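Local coordinates for protein EmGH1 (Erythrobacter marinus, PDB 5Z87) that is a family 3 glycoside hydrolase that probably acts as a beta-glucosidase, releasing sugar units from glycosides, at residues W190-E194 with T538-A542; N181-C185 with E195-E199; E130-L136 with L449-P454; C483-A487 with G533-T538. One frame throughout, in Å; residues are numbered along the deposited sequence. Where two conformers were deposited one is given.

Contact 1 of 4, residues W190-E194 with T538-A542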
loop_
_atom_site.group_PDB
_atom_site.type_symbol
_atom_site.label_atom_id
_atom_site.label_comp_id
_atom_site.label_asym_id
_atom_site.label_seq_id
_atom_site.Cartn_x
_atom_site.Cartn_y
_atom_site.Cartn_z
ATOM N N TRP A 190 -2.268 1.909 -11.282
ATOM C CA TRP A 190 -1.798 3.194 -11.785
ATOM C C TRP A 190 -2.002 3.316 -13.293
ATOM O O TRP A 190 -1.498 2.492 -14.067
ATOM C CB TRP A 190 -0.320 3.334 -11.440
ATOM C CG TRP A 190 0.248 4.724 -11.570
ATOM C CD1 TRP A 190 -0.382 5.912 -11.319
ATOM C CD2 TRP A 190 1.578 5.047 -11.967
ATOM N NE1 TRP A 190 0.492 6.957 -11.536
ATOM C CE2 TRP A 190 1.703 6.444 -11.924
ATOM C CE3 TRP A 190 2.689 4.282 -12.348
ATOM C CZ2 TRP A 190 2.890 7.094 -12.255
ATOM C CZ3 TRP A 190 3.862 4.930 -12.673
ATOM C CH2 TRP A 190 3.956 6.318 -12.612
ATOM N N GLY A 191 -2.733 4.353 -13.704
ATOM C CA GLY A 191 -3.007 4.585 -15.113
ATOM C C GLY A 191 -1.773 4.827 -15.969
ATOM O O GLY A 191 -1.870 4.733 -17.198
ATOM N N ARG A 192 -0.620 5.103 -15.357
ATOM C CA ARG A 192 0.614 5.349 -16.086
ATOM C C ARG A 192 1.539 4.147 -16.104
ATOM O O ARG A 192 2.685 4.273 -16.562
ATOM C CB ARG A 192 1.348 6.562 -15.505
ATOM C CG ARG A 192 0.489 7.825 -15.478
ATOM C CD ARG A 192 1.309 9.056 -15.158
ATOM N NE ARG A 192 2.126 9.451 -16.296
ATOM C CZ ARG A 192 2.771 10.609 -16.403
ATOM N NH1 ARG A 192 2.693 11.495 -15.426
ATOM N NH2 ARG A 192 3.494 10.878 -17.497
ATOM N N SER A 193 1.076 2.990 -15.615
ATOM C CA SER A 193 1.902 1.784 -15.617
ATOM C C SER A 193 2.577 1.536 -16.971
ATOM O O SER A 193 3.765 1.186 -17.026
ATOM C CB SER A 193 1.056 0.569 -15.224
ATOM O OG SER A 193 0.506 0.715 -13.925
ATOM N N GLU A 194 1.836 1.709 -18.072
ATOM C CA GLU A 194 2.373 1.356 -19.388
ATOM C C GLU A 194 3.608 2.171 -19.767
ATOM O O GLU A 194 4.394 1.728 -20.615
ATOM C CB GLU A 194 1.296 1.555 -20.442
ATOM C CG GLU A 194 0.926 3.022 -20.604
ATOM C CD GLU A 194 -0.281 3.223 -21.488
ATOM O OE1 GLU A 194 -0.112 3.525 -22.687
ATOM O OE2 GLU A 194 -1.402 3.070 -20.979
ATOM N N THR A 538 -9.121 3.633 -20.548
ATOM C CA THR A 538 -9.243 2.909 -19.283
ATOM C C THR A 538 -7.931 2.851 -18.504
ATOM O O THR A 538 -7.963 2.704 -17.276
ATOM C CB THR A 538 -9.800 1.497 -19.514
ATOM O OG1 THR A 538 -8.951 0.746 -20.386
ATOM C CG2 THR A 538 -11.197 1.591 -20.143
ATOM N N ALA A 539 -6.792 2.978 -19.182
ATOM C CA ALA A 539 -5.503 3.261 -18.558
ATOM C C ALA A 539 -5.007 4.568 -19.163
ATOM O O ALA A 539 -4.725 4.634 -20.366
ATOM C CB ALA A 539 -4.495 2.133 -18.790
ATOM N N ARG A 540 -4.941 5.615 -18.351
ATOM C CA ARG A 540 -4.386 6.867 -18.834
ATOM C C ARG A 540 -3.900 7.677 -17.646
ATOM O O ARG A 540 -4.206 7.385 -16.486
ATOM C CB ARG A 540 -5.401 7.666 -19.658
ATOM C CG ARG A 540 -6.491 8.336 -18.838
ATOM C CD ARG A 540 -7.331 9.275 -19.691
ATOM N NE ARG A 540 -6.520 10.198 -20.491
ATOM C CZ ARG A 540 -6.591 10.297 -21.816
ATOM N NH1 ARG A 540 -7.440 9.532 -22.495
ATOM N NH2 ARG A 540 -5.824 11.166 -22.464
ATOM N N GLU A 541 -3.125 8.696 -17.967
ATOM C CA GLU A 541 -2.660 9.664 -16.990
ATOM C C GLU A 541 -3.840 10.492 -16.484
ATOM O O GLU A 541 -4.535 11.134 -17.274
ATOM C CB GLU A 541 -1.607 10.556 -17.644
ATOM C CG GLU A 541 -1.113 11.725 -16.801
ATOM C CD GLU A 541 -0.100 12.576 -17.557
ATOM O OE1 GLU A 541 0.143 12.315 -18.756
ATOM O OE2 GLU A 541 0.449 13.509 -16.951
ATOM N N ALA A 542 -4.074 10.476 -15.174
ATOM C CA ALA A 542 -5.124 11.305 -14.580
ATOM C C ALA A 542 -4.589 12.722 -14.415
ATOM O O ALA A 542 -3.770 12.976 -13.523
ATOM C CB ALA A 542 -5.572 10.735 -13.232
HETATM O O HOH W 1 -3.662 2.962 -22.011
#

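Contact 2 of 4, residues N181-C185 with E195-E199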
loop_
_atom_site.group_PDB
_atom_site.type_symbol
_atom_site.label_atom_id
_atom_site.label_comp_id
_atom_site.label_asym_id
_atom_site.label_seq_id
_atom_site.Cartn_x
_atom_site.Cartn_y
_atom_site.Cartn_z
ATOM N N ASN A 181 10.647 7.582 -18.910
ATOM C CA ASN A 181 10.012 7.332 -17.625
ATOM C C ASN A 181 10.691 6.110 -17.028
ATOM O O ASN A 181 10.593 5.009 -17.577
ATOM C CB ASN A 181 8.516 7.118 -17.838
ATOM C CG ASN A 181 7.761 6.774 -16.550
ATOM O OD1 ASN A 181 8.212 5.972 -15.726
ATOM N ND2 ASN A 181 6.583 7.372 -16.393
ATOM N N ILE A 182 11.398 6.288 -15.916
ATOM C CA ILE A 182 12.068 5.149 -15.314
ATOM C C ILE A 182 11.546 4.939 -13.899
ATOM O O ILE A 182 12.287 4.522 -13.003
ATOM C CB ILE A 182 13.592 5.315 -15.351
ATOM C CG1 ILE A 182 14.029 6.622 -14.689
ATOM C CG2 ILE A 182 14.057 5.286 -16.800
ATOM C CD1 ILE A 182 15.555 6.831 -14.734
ATOM N N ASP A 183 10.258 5.213 -13.702
ATOM C CA ASP A 183 9.570 4.827 -12.480
ATOM C C ASP A 183 9.441 3.305 -12.405
ATOM O O ASP A 183 9.605 2.589 -13.397
ATOM C CB ASP A 183 8.182 5.477 -12.418
ATOM C CG ASP A 183 8.249 7.010 -12.472
ATOM O OD1 ASP A 183 9.102 7.584 -11.753
ATOM O OD2 ASP A 183 7.469 7.638 -13.233
ATOM N N ILE A 184 9.147 2.816 -11.205
ATOM C CA ILE A 184 8.991 1.391 -10.938
ATOM C C ILE A 184 7.505 1.109 -10.821
ATOM O O ILE A 184 6.805 1.766 -10.040
ATOM C CB ILE A 184 9.724 0.988 -9.647
ATOM C CG1 ILE A 184 11.128 1.602 -9.618
ATOM C CG2 ILE A 184 9.758 -0.530 -9.477
ATOM C CD1 ILE A 184 12.062 1.060 -10.702
ATOM N N CYS A 185 7.014 0.144 -11.599
ATOM C CA CYS A 185 5.592 -0.210 -11.567
ATOM C C CYS A 185 5.385 -1.266 -10.493
ATOM O O CYS A 185 5.490 -2.461 -10.751
ATOM C CB CYS A 185 5.109 -0.721 -12.922
ATOM S SG CYS A 185 3.301 -1.130 -12.892
ATOM N N GLU A 195 3.798 3.349 -19.163
ATOM C CA GLU A 195 4.956 4.172 -19.477
ATOM C C GLU A 195 6.248 3.639 -18.881
ATOM O O GLU A 195 7.322 4.135 -19.258
ATOM C CB GLU A 195 4.765 5.594 -18.971
ATOM C CG GLU A 195 3.482 6.234 -19.373
ATOM C CD GLU A 195 3.432 7.666 -18.886
ATOM O OE1 GLU A 195 2.313 8.229 -18.816
ATOM O OE2 GLU A 195 4.525 8.204 -18.553
ATOM N N THR A 196 6.172 2.667 -17.964
ATOM C CA THR A 196 7.333 2.169 -17.248
ATOM C C THR A 196 7.836 0.887 -17.885
ATOM O O THR A 196 7.178 0.281 -18.727
ATOM C CB THR A 196 7.009 1.896 -15.775
ATOM O OG1 THR A 196 6.221 0.692 -15.674
ATOM C CG2 THR A 196 6.289 3.059 -15.169
ATOM N N TRP A 197 9.007 0.455 -17.424
ATOM C CA TRP A 197 9.616 -0.791 -17.858
ATOM C C TRP A 197 9.419 -1.913 -16.844
ATOM O O TRP A 197 10.176 -2.885 -16.831
ATOM C CB TRP A 197 11.095 -0.549 -18.176
ATOM C CG TRP A 197 11.194 0.387 -19.377
ATOM C CD1 TRP A 197 10.931 1.725 -19.388
ATOM C CD2 TRP A 197 11.478 0.027 -20.742
ATOM N NE1 TRP A 197 11.061 2.227 -20.659
ATOM C CE2 TRP A 197 11.408 1.210 -21.507
ATOM C CE3 TRP A 197 11.817 -1.175 -21.384
ATOM C CZ2 TRP A 197 11.657 1.226 -22.889
ATOM C CZ3 TRP A 197 12.074 -1.152 -22.749
ATOM C CH2 TRP A 197 11.989 0.039 -23.485
ATOM N N GLY A 198 8.404 -1.811 -16.010
ATOM C CA GLY A 198 8.027 -2.925 -15.175
ATOM C C GLY A 198 8.333 -2.689 -13.714
ATOM O O GLY A 198 8.547 -1.562 -13.261
ATOM N N GLU A 199 8.358 -3.794 -12.967
ATOM C CA GLU A 199 8.563 -3.763 -11.529
ATOM C C GLU A 199 10.010 -4.019 -11.110
ATOM O O GLU A 199 10.351 -3.786 -9.947
ATOM C CB GLU A 199 7.649 -4.809 -10.854
ATOM C CG GLU A 199 8.087 -6.274 -11.044
ATOM C CD GLU A 199 7.046 -7.295 -10.542
ATOM O OE1 GLU A 199 5.833 -7.001 -10.623
ATOM O OE2 GLU A 199 7.448 -8.392 -10.078
HETATM O O HOH W 2 10.379 2.651 -16.017
HETATM O O HOH W 3 9.870 5.009 -20.161
HETATM O O HOH W 4 3.494 -4.636 -10.618
#

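Contact 3 of 4, residues E130-L136 with L449-P454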
loop_
_atom_site.group_PDB
_atom_site.type_symbol
_atom_site.label_atom_id
_atom_site.label_comp_id
_atom_site.label_asym_id
_atom_site.label_seq_id
_atom_site.Cartn_x
_atom_site.Cartn_y
_atom_site.Cartn_z
ATOM N N GLU A 130 8.038 14.979 -26.268
ATOM C CA GLU A 130 7.880 13.694 -25.592
ATOM C C GLU A 130 8.342 12.588 -26.525
ATOM O O GLU A 130 7.994 12.590 -27.707
ATOM C CB GLU A 130 6.428 13.444 -25.177
ATOM C CG GLU A 130 5.825 14.529 -24.333
ATOM C CD GLU A 130 6.276 14.477 -22.879
ATOM O OE1 GLU A 130 5.850 15.364 -22.104
ATOM O OE2 GLU A 130 7.044 13.557 -22.514
ATOM N N CYS A 131 9.120 11.649 -25.992
ATOM C CA CYS A 131 9.707 10.547 -26.747
ATOM C C CYS A 131 9.543 9.225 -26.008
ATOM O O CYS A 131 10.477 8.435 -25.916
ATOM C CB CYS A 131 11.187 10.798 -27.008
ATOM S SG CYS A 131 11.508 12.188 -28.133
ATOM N N LEU A 132 8.347 8.960 -25.477
ATOM C CA LEU A 132 8.143 7.780 -24.632
ATOM C C LEU A 132 8.401 6.488 -25.401
ATOM O O LEU A 132 9.107 5.596 -24.923
ATOM C CB LEU A 132 6.720 7.780 -24.067
ATOM C CG LEU A 132 6.330 6.637 -23.122
ATOM C CD1 LEU A 132 7.199 6.597 -21.879
ATOM C CD2 LEU A 132 4.876 6.776 -22.738
ATOM N N HIS A 133 7.827 6.371 -26.594
ATOM C CA HIS A 133 7.942 5.176 -27.425
ATOM C C HIS A 133 8.018 5.617 -28.880
ATOM O O HIS A 133 7.302 5.121 -29.753
ATOM C CB HIS A 133 6.769 4.228 -27.172
ATOM C CG HIS A 133 5.437 4.833 -27.480
ATOM N ND1 HIS A 133 4.843 4.730 -28.721
ATOM C CD2 HIS A 133 4.608 5.593 -26.729
ATOM C CE1 HIS A 133 3.694 5.381 -28.711
ATOM N NE2 HIS A 133 3.531 5.920 -27.518
ATOM N N GLY A 134 8.910 6.565 -29.137
ATOM C CA GLY A 134 8.928 7.348 -30.354
ATOM C C GLY A 134 8.536 8.792 -30.086
ATOM O O GLY A 134 8.013 9.149 -29.030
ATOM N N LEU A 135 8.794 9.629 -31.075
ATOM C CA LEU A 135 8.497 11.046 -30.936
ATOM C C LEU A 135 6.992 11.297 -30.976
ATOM O O LEU A 135 6.309 10.887 -31.915
ATOM C CB LEU A 135 9.190 11.823 -32.047
ATOM C CG LEU A 135 8.748 13.260 -32.244
ATOM C CD1 LEU A 135 9.196 14.137 -31.080
ATOM C CD2 LEU A 135 9.346 13.716 -33.561
ATOM N N LEU A 136 6.468 11.981 -29.958
ATOM C CA LEU A 136 5.057 12.360 -29.953
ATOM C C LEU A 136 4.895 13.554 -30.887
ATOM O O LEU A 136 4.913 14.719 -30.480
ATOM C CB LEU A 136 4.579 12.674 -28.541
ATOM C CG LEU A 136 3.090 12.557 -28.199
ATOM C CD1 LEU A 136 2.852 13.055 -26.773
ATOM C CD2 LEU A 136 2.156 13.289 -29.161
ATOM N N LEU A 449 -1.914 2.543 -29.646
ATOM C CA LEU A 449 -0.512 2.870 -29.483
ATOM C C LEU A 449 -0.154 3.289 -28.064
ATOM O O LEU A 449 1.027 3.253 -27.707
ATOM C CB LEU A 449 -0.125 3.987 -30.460
ATOM C CG LEU A 449 -0.358 3.650 -31.928
ATOM C CD1 LEU A 449 -0.213 4.916 -32.761
ATOM C CD2 LEU A 449 0.601 2.559 -32.397
ATOM N N GLY A 450 -1.131 3.662 -27.250
ATOM C CA GLY A 450 -0.874 3.999 -25.866
ATOM C C GLY A 450 -0.754 5.492 -25.653
ATOM O O GLY A 450 -0.758 6.299 -26.590
ATOM N N GLY A 451 -0.646 5.855 -24.373
ATOM C CA GLY A 451 -0.440 7.244 -24.019
ATOM C C GLY A 451 0.802 7.813 -24.679
ATOM O O GLY A 451 1.715 7.094 -25.092
ATOM N N TYR A 452 0.804 9.134 -24.818
ATOM C CA TYR A 452 1.960 9.843 -25.357
ATOM C C TYR A 452 2.228 9.445 -26.814
ATOM O O TYR A 452 3.366 9.218 -27.220
ATOM C CB TYR A 452 3.180 9.634 -24.446
ATOM C CG TYR A 452 3.043 10.515 -23.219
ATOM C CD1 TYR A 452 2.373 10.076 -22.078
ATOM C CD2 TYR A 452 3.519 11.815 -23.234
ATOM C CE1 TYR A 452 2.217 10.913 -20.984
ATOM C CE2 TYR A 452 3.375 12.647 -22.155
ATOM C CZ TYR A 452 2.724 12.203 -21.037
ATOM O OH TYR A 452 2.577 13.076 -19.994
ATOM N N SER A 453 1.158 9.362 -27.604
ATOM C CA SER A 453 1.183 9.050 -29.025
ATOM C C SER A 453 0.440 10.131 -29.798
ATOM O O SER A 453 -0.508 10.730 -29.278
ATOM C CB SER A 453 0.535 7.684 -29.325
ATOM O OG SER A 453 1.091 6.644 -28.544
ATOM N N PRO A 454 0.840 10.390 -31.045
ATOM C CA PRO A 454 0.134 11.394 -31.857
ATOM C C PRO A 454 -1.252 10.911 -32.266
ATOM O O PRO A 454 -1.433 9.765 -32.685
ATOM C CB PRO A 454 1.038 11.565 -33.088
ATOM C CG PRO A 454 2.187 10.615 -32.923
ATOM C CD PRO A 454 1.852 9.663 -31.816
HETATM O O HOH W 5 6.087 8.907 -27.181
#

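Contact 4 of 4, residues C483-A487 with G533-T538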
loop_
_atom_site.group_PDB
_atom_site.type_symbol
_atom_site.label_atom_id
_atom_site.label_comp_id
_atom_site.label_asym_id
_atom_site.label_seq_id
_atom_site.Cartn_x
_atom_site.Cartn_y
_atom_site.Cartn_z
ATOM N N CYS A 483 -17.812 -6.360 -28.725
ATOM C CA CYS A 483 -18.314 -5.406 -27.742
ATOM C C CYS A 483 -17.423 -4.171 -27.779
ATOM O O CYS A 483 -16.328 -4.187 -28.348
ATOM C CB CYS A 483 -18.354 -5.998 -26.329
ATOM S SG CYS A 483 -16.699 -6.298 -25.613
ATOM N N ALA A 484 -17.916 -3.098 -27.171
ATOM C CA ALA A 484 -17.169 -1.862 -27.008
ATOM C C ALA A 484 -16.710 -1.736 -25.562
ATOM O O ALA A 484 -17.404 -2.167 -24.636
ATOM C CB ALA A 484 -18.015 -0.640 -27.394
ATOM N N ILE A 485 -15.526 -1.147 -25.375
ATOM C CA ILE A 485 -15.021 -0.820 -24.043
ATOM C C ILE A 485 -15.548 0.557 -23.660
ATOM O O ILE A 485 -16.246 0.726 -22.650
ATOM C CB ILE A 485 -13.482 -0.872 -24.005
ATOM C CG1 ILE A 485 -12.997 -2.316 -24.170
ATOM C CG2 ILE A 485 -12.948 -0.236 -22.724
ATOM C CD1 ILE A 485 -11.507 -2.452 -24.401
ATOM N N THR A 486 -15.242 1.544 -24.487
ATOM C CA THR A 486 -15.713 2.903 -24.286
ATOM C C THR A 486 -16.698 3.267 -25.388
ATOM O O THR A 486 -16.570 2.817 -26.529
ATOM C CB THR A 486 -14.534 3.874 -24.258
ATOM O OG1 THR A 486 -13.546 3.445 -25.206
ATOM C CG2 THR A 486 -13.916 3.870 -22.869
ATOM N N ALA A 487 -17.703 4.062 -25.030
ATOM C CA ALA A 487 -18.750 4.402 -25.983
ATOM C C ALA A 487 -18.220 5.366 -27.036
ATOM O O ALA A 487 -17.456 6.287 -26.733
ATOM C CB ALA A 487 -19.954 5.002 -25.266
ATOM N N GLY A 533 -8.871 -6.382 -24.010
ATOM C CA GLY A 533 -7.947 -5.790 -23.059
ATOM C C GLY A 533 -8.472 -4.503 -22.467
ATOM O O GLY A 533 -9.472 -4.495 -21.734
ATOM N N GLY A 534 -7.794 -3.400 -22.778
ATOM C CA GLY A 534 -8.213 -2.080 -22.355
ATOM C C GLY A 534 -7.780 -1.107 -23.427
ATOM O O GLY A 534 -7.202 -1.504 -24.435
ATOM N N ASN A 535 -8.063 0.176 -23.223
ATOM C CA ASN A 535 -7.621 1.160 -24.207
ATOM C C ASN A 535 -7.070 2.378 -23.476
ATOM O O ASN A 535 -6.944 2.400 -22.243
ATOM C CB ASN A 535 -8.744 1.517 -25.199
ATOM C CG ASN A 535 -9.958 2.130 -24.529
ATOM O OD1 ASN A 535 -9.856 2.765 -23.479
ATOM N ND2 ASN A 535 -11.122 1.946 -25.142
ATOM N N GLU A 536 -6.756 3.400 -24.268
ATOM C CA GLU A 536 -6.137 4.631 -23.806
ATOM C C GLU A 536 -7.084 5.481 -22.979
ATOM O O GLU A 536 -6.651 6.497 -22.435
ATOM C CB GLU A 536 -5.611 5.410 -25.020
ATOM C CG GLU A 536 -4.418 4.732 -25.721
ATOM C CD GLU A 536 -4.804 3.616 -26.710
ATOM O OE1 GLU A 536 -3.882 3.072 -27.363
ATOM O OE2 GLU A 536 -6.009 3.276 -26.833
ATOM N N SER A 537 -8.352 5.086 -22.855
ATOM C CA SER A 537 -9.257 5.709 -21.899
ATOM C C SER A 537 -9.359 4.949 -20.574
ATOM O O SER A 537 -9.656 5.568 -19.549
ATOM C CB SER A 537 -10.661 5.850 -22.501
ATOM O OG SER A 537 -10.737 6.965 -23.357
ATOM N N THR A 538 -9.121 3.633 -20.548
ATOM C CA THR A 538 -9.243 2.909 -19.283
ATOM C C THR A 538 -7.931 2.851 -18.504
ATOM O O THR A 538 -7.963 2.704 -17.276
ATOM C CB THR A 538 -9.800 1.497 -19.514
ATOM O OG1 THR A 538 -8.951 0.746 -20.386
ATOM C CG2 THR A 538 -11.197 1.591 -20.143
#

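Contact 1 of 4, residues W190-E194 with T538-A542
The backbones of G191 and A539 run close, their CA atoms 4.5 Å apart, and the CA of G191 makes a C-H...O contact with the carbonyl O of R540 at 3.3 Å. G191 sits in a type I beta turn from W190 to S193, so a turn of the family 3 TIM-barrel domain meets a loop of the C-terminal domain. A CB on G191 would run into that same R540 oxygen. Charge and flat surfaces here join two domains without a direct hydrogen bond. E541, extended with CG anti to the backbone N (chi1 174°), lies alongside R192 and points the same way; their guanidinium and carboxylate planes are 15° apart and stacked, with E541 CD 3.6 Å above the guanidinium plane, over its centre. The salt bridge from R192 NH1 to E541 OE2, 3.4 Å, is therefore purely electrostatic, because no N-H points at the oxygen. The guanidinium nitrogens have further partners: E195 pairs with NE, Y238 bonds NH1 and the bound dithiothreitol NH2, while E541 OE1 bonds to Y452. Q145 holds E194 OE1, and a water lies 2.5 Å from E194 OE2 and 2.6 Å from A539 O.

Contact 2 of 4, residues N181-C185 with E195-E199
N181 and E195 are brought together by two first torsions: N181 swings CG anti to its backbone N (chi1 177°), and E195 sets CG anti to its carbonyl carbon (chi1 -51°) and then runs extended. The side chains cross at about a right angle, and N181 ND2 donates to E195 OE2 at 3.1 Å, a bent bond arriving from above the carboxylate plane. The other end of the amide works within its own segment, where N181 OD1 takes the backbone N of D183 at 3.0 Å in an Asx turn. Replacing N181 by an alanine would probably leave E195 OE2 without this donor and the D183 amide without its acceptor, loosening the turn. Further along, C185 N donates to G198 O at 2.8 Å in a nearly straight bond, and T196 OG1, hydrogen-bonded with S193 O, packs 3.3 Å from C185 CB. Both segments belong to one loop between strand 176-177 and helix 201-216 of the TIM-barrel domain and run in roughly the same direction, 43° apart. Waters fill in between: one, 2.7 Å from D183 O, also bonds N181 O and W197 N, and another joins N181 O and E195 O to W197 NE1. With E195 OE1 bound to R192 and D183 OD2 to H234, both of the ligand pocket, the polar network is likely to help position pocket residues from a buried second shell.

Contact 3 of 4, residues E130-L136 with L449-P454
Y452 fills the centre of this contact, its side chain touched by three side chains of 130-136. The E130 and Y452 side chains cross obliquely, with carboxylate and ring planes 65° apart and E130 CD 3.5 Å from Y452 CE2. L132 comes at about a right angle, its CD2 3.7 Å from Y452 CB, and L136 packs CD1 3.8 Å from Y452 CD2. The other branch of L136, CD2, carries the apolar surface on toward P454. Beside this patch, H133 supplies the polar link: with CG between its backbone N and carbonyl carbon (chi1 60°), the imidazole reaches across, and NE2 donates to G451 O at 3.2 Å, the oxygen lying near the ring plane. A water bonds H133 N, G134 O and, at 2.7 Å, Y452 O, tying the two backbones together. Such meetings of loops are how a family 3 hydrolase assembles its pocket: 130-136 leaves strand 126-129 of the TIM barrel, whereas 449-454 follows strand 436-440 of the C-terminal domain. E130 and Y452 both line the pocket holding dithiothreitol, to which E130 OE1 is hydrogen-bonded. Further out, Y93, itself of the pocket, bonds E130 OE1, E541 is the partner of the Y452 hydroxyl, and Q145 gives G451 O a further donor. Within 130-136 the loop is closed by the backbone bond from L136 N to E130 O, 2.8 Å.

Contact 4 of 4, residues C483-A487 with G533-T538
I485 opens the contact with its two branches on separate targets: CD1 rests 3.9 Å from both G534 CA and G533 O, while CG2 meets T538 CG2 at 3.6 Å, the two side chains crossing at about a right angle. CG2 also lies against N535 ND2. T486 follows, its hydroxyl set between its backbone N and carbonyl carbon (chi1 37°), where OG1 accepts from N535 ND2 at 2.9 Å, the side chains approaching from opposite directions. D489 is a further partner of this hydroxyl. The methyl of T486 turns to S537 instead, CG2 to CB 3.8 Å, and F653 of the second subunit packs on both T486 and T538. N535 thus spends its NH2 on one segment and its oxygen on the other: OD1 accepts from S537 N at 2.8 Å and T538 N at 3.1 Å, two and three residues on. T538 OG1 in turn accepts from N535 N at 3.0 Å. A leucine in place of N535 would probably leave T486 OG1 without this donor and both backbone amides without their acceptor. The arrangement is an Asx turn within an Asx motif, placed where the chain leaves strand 527-533 of the C-terminal domain's sheet.

How the contacts relate
Contacts 1 and 3 join the barrel domain to the C-terminal domain, and together they bring R192, E541, E130 and Y452 to the dithiothreitol pocket. Their centres are about 14 Å apart, yet they meet: E541 OE1 lies 2.8 Å from Y452 OH, and E194 OE1 2.9 Å from G451 N, both probable hydrogen bonds. Contact 2 backs them from inside the barrel domain, with S193 OG 3.5 Å from C185 SG and E195 O 3.6 Å from L132 CD1. Contact 4 lies about 23 Å from contact 2, centre to centre, but only about 13 Å from contact 1, with which it shares T538; E536 OE1 reaches G450 N of contact 3 at 2.8 Å. Contacts 1 and 4 also touch the second subunit.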